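Local coordinates for CPI (Ascaris lumbricoides, PDB 4IT7), which probably inhibits cysteine endopeptidases, as a cystatin-family protein of a human roundworm, at residues A[46-51]-A[58-63]. Residues are numbered along the deposited sequence; the frame is centred on the assembly and turned at random.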
loop_
_atom_site.group_PDB
_atom_site.type_symbol
_atom_site.label_atom_id
_atom_site.label_comp_id
_atom_site.label_asym_id
_atom_site.label_seq_id
_atom_site.Cartn_x
_atom_site.Cartn_y
_atom_site.Cartn_z
ATOM N N ILE A 46 4.240 -2.775 7.649
ATOM C CA ILE A 46 5.530 -2.874 8.383
ATOM C C ILE A 46 5.867 -1.531 9.079
ATOM O O ILE A 46 6.139 -1.500 10.279
ATOM C CB ILE A 46 6.662 -3.240 7.424
ATOM C CG1 ILE A 46 6.423 -4.603 6.818
ATOM C CG2 ILE A 46 8.046 -3.183 8.057
ATOM C CD1 ILE A 46 7.244 -4.775 5.537
ATOM N N SER A 47 5.838 -0.418 8.337
ATOM C CA SER A 47 6.063 0.892 8.948
ATOM C C SER A 47 5.290 2.043 8.283
ATOM O O SER A 47 4.733 1.878 7.187
ATOM C CB SER A 47 7.545 1.189 8.945
ATOM O OG SER A 47 7.998 1.361 7.625
ATOM N N ALA A 48 5.290 3.206 8.948
ATOM C CA ALA A 48 4.569 4.382 8.482
ATOM C C ALA A 48 5.246 5.592 9.050
ATOM O O ALA A 48 5.560 5.625 10.228
ATOM C CB ALA A 48 3.134 4.326 8.951
ATOM N N LYS A 49 5.486 6.598 8.222
ATOM C CA LYS A 49 6.133 7.800 8.698
ATOM C C LYS A 49 5.695 8.989 7.861
ATOM O O LYS A 49 5.638 8.900 6.624
ATOM C CB LYS A 49 7.637 7.648 8.610
ATOM C CG LYS A 49 8.143 7.500 7.196
ATOM C CD LYS A 49 9.626 7.191 7.229
ATOM C CE LYS A 49 10.267 7.503 5.896
ATOM N NZ LYS A 49 11.752 7.393 5.997
ATOM N N THR A 50 5.430 10.106 8.532
ATOM C CA THR A 50 4.910 11.297 7.873
ATOM C C THR A 50 5.843 12.491 8.042
ATOM O O THR A 50 6.512 12.650 9.072
ATOM C CB THR A 50 3.481 11.629 8.341
ATOM O OG1 THR A 50 3.532 12.211 9.642
ATOM C CG2 THR A 50 2.620 10.368 8.419
ATOM N N GLN A 51 5.958 13.277 6.982
ATOM C CA GLN A 51 6.557 14.568 7.059
ATOM C C GLN A 51 5.565 15.603 6.546
ATOM O O GLN A 51 4.575 15.273 5.887
ATOM C CB GLN A 51 7.867 14.616 6.294
ATOM C CG GLN A 51 7.757 14.374 4.817
ATOM C CD GLN A 51 8.988 14.859 4.102
ATOM O OE1 GLN A 51 9.959 15.280 4.741
ATOM N NE2 GLN A 51 8.966 14.809 2.768
ATOM N N THR A 58 3.351 10.820 3.444
ATOM C CA THR A 58 3.374 9.585 4.205
ATOM C C THR A 58 4.074 8.447 3.450
ATOM O O THR A 58 3.675 8.122 2.328
ATOM C CB THR A 58 1.946 9.119 4.508
ATOM O OG1 THR A 58 1.224 10.161 5.178
ATOM C CG2 THR A 58 1.982 7.838 5.351
ATOM N N VAL A 59 5.088 7.836 4.056
ATOM C CA VAL A 59 5.796 6.724 3.416
ATOM C C VAL A 59 5.462 5.477 4.214
ATOM O O VAL A 59 5.604 5.446 5.458
ATOM C CB VAL A 59 7.324 6.920 3.273
ATOM C CG1 VAL A 59 7.974 5.630 2.728
ATOM C CG2 VAL A 59 7.651 8.087 2.354
ATOM N N LEU A 60 4.951 4.488 3.493
ATOM C CA LEU A 60 4.540 3.230 4.078
ATOM C C LEU A 60 5.375 2.116 3.502
ATOM O O LEU A 60 5.774 2.170 2.334
ATOM C CB LEU A 60 3.039 2.922 3.807
ATOM C CG LEU A 60 1.967 3.980 4.054
ATOM C CD1 LEU A 60 0.633 3.500 3.520
ATOM C CD2 LEU A 60 1.863 4.310 5.539
ATOM N N GLU A 61 5.648 1.120 4.349
ATOM C CA GLU A 61 6.191 -0.132 3.884
ATOM C C GLU A 61 5.130 -1.143 4.158
ATOM O O GLU A 61 4.714 -1.308 5.292
ATOM C CB GLU A 61 7.410 -0.532 4.668
ATOM C CG GLU A 61 8.721 0.080 4.227
ATOM C CD GLU A 61 9.837 -0.382 5.166
ATOM O OE1 GLU A 61 9.752 -0.108 6.380
ATOM O OE2 GLU A 61 10.776 -1.057 4.714
ATOM N N LEU A 62 4.717 -1.833 3.096
ATOM C CA LEU A 62 3.674 -2.821 3.156
ATOM C C LEU A 62 4.281 -4.168 2.859
ATOM O O LEU A 62 5.056 -4.323 1.900
ATOM C CB LEU A 62 2.578 -2.499 2.105
ATOM C CG LEU A 62 1.933 -1.092 2.228
ATOM C CD1 LEU A 62 0.947 -0.822 1.094
ATOM C CD2 LEU A 62 1.213 -0.928 3.546
ATOM N N LEU A 63 3.918 -5.148 3.673
ATOM C CA LEU A 63 4.265 -6.526 3.383
ATOM C C LEU A 63 3.050 -7.130 2.691
ATOM O O LEU A 63 1.947 -7.176 3.291
ATOM C CB LEU A 63 4.550 -7.290 4.697
ATOM C CG LEU A 63 4.788 -8.789 4.537
ATOM C CD1 LEU A 63 5.985 -9.030 3.624
ATOM C CD2 LEU A 63 4.951 -9.450 5.927
HETATM O O HOH W 1 7.769 3.906 6.337
#
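A classic beta bulge sets two residues of one strand, Ile46 and Ser47, opposite a single partner, Glu61; Ile46, at the first position, has a helix-like backbone (phi -67°, psi -52°). Both amides turn to the same acceptor, Glu61 O, yet each bond is weak: Ile46 N lies 2.8 Å from it but at a sharply bent angle, while Ser47 N is straighter and longer. The return bond, Glu61 N to Ser47 O, is firmer, although the donor stands above the carbonyl plane. A side-chain bond reinforces the same pair. A chi1 of 67° tucks Ser47 OG over its own backbone, where it donates to Glu61 OE1 over 2.6 Å, meeting the carboxylate oxygen on its anti lone pair. The hydroxyl in turn accepts from a water, which also donates to Val59 O at 2.8 Å and so ties Ser47 to the next hydrogen-bonded pair.

The cystatin fold, a long antiparallel sheet wrapped about one helix, is the setting: strands 38-51 and 56-70 form a hairpin here, and beyond the bulge the pairing is regular. Lys49 and Val59 exchange two N-H to O bonds. On the same face as Ser47, the extended Lys49 chain runs alongside Val59, its CE 4.0 Å from Val59 CB, and its amine makes a cation-pi contact with Phe9. On the other face, helix 17-33 meets Ala48 and Leu60 through Ile19 and Thr58 through Leu22. Leu60 CD2 packs on Ala48 CB at 3.6 Å, and Thr50 lies beside Thr58, its CG2 3.5 Å from Thr58 OG1. Back at the bulge, Ile46 CD1 touches Leu63 CB at 3.8 Å.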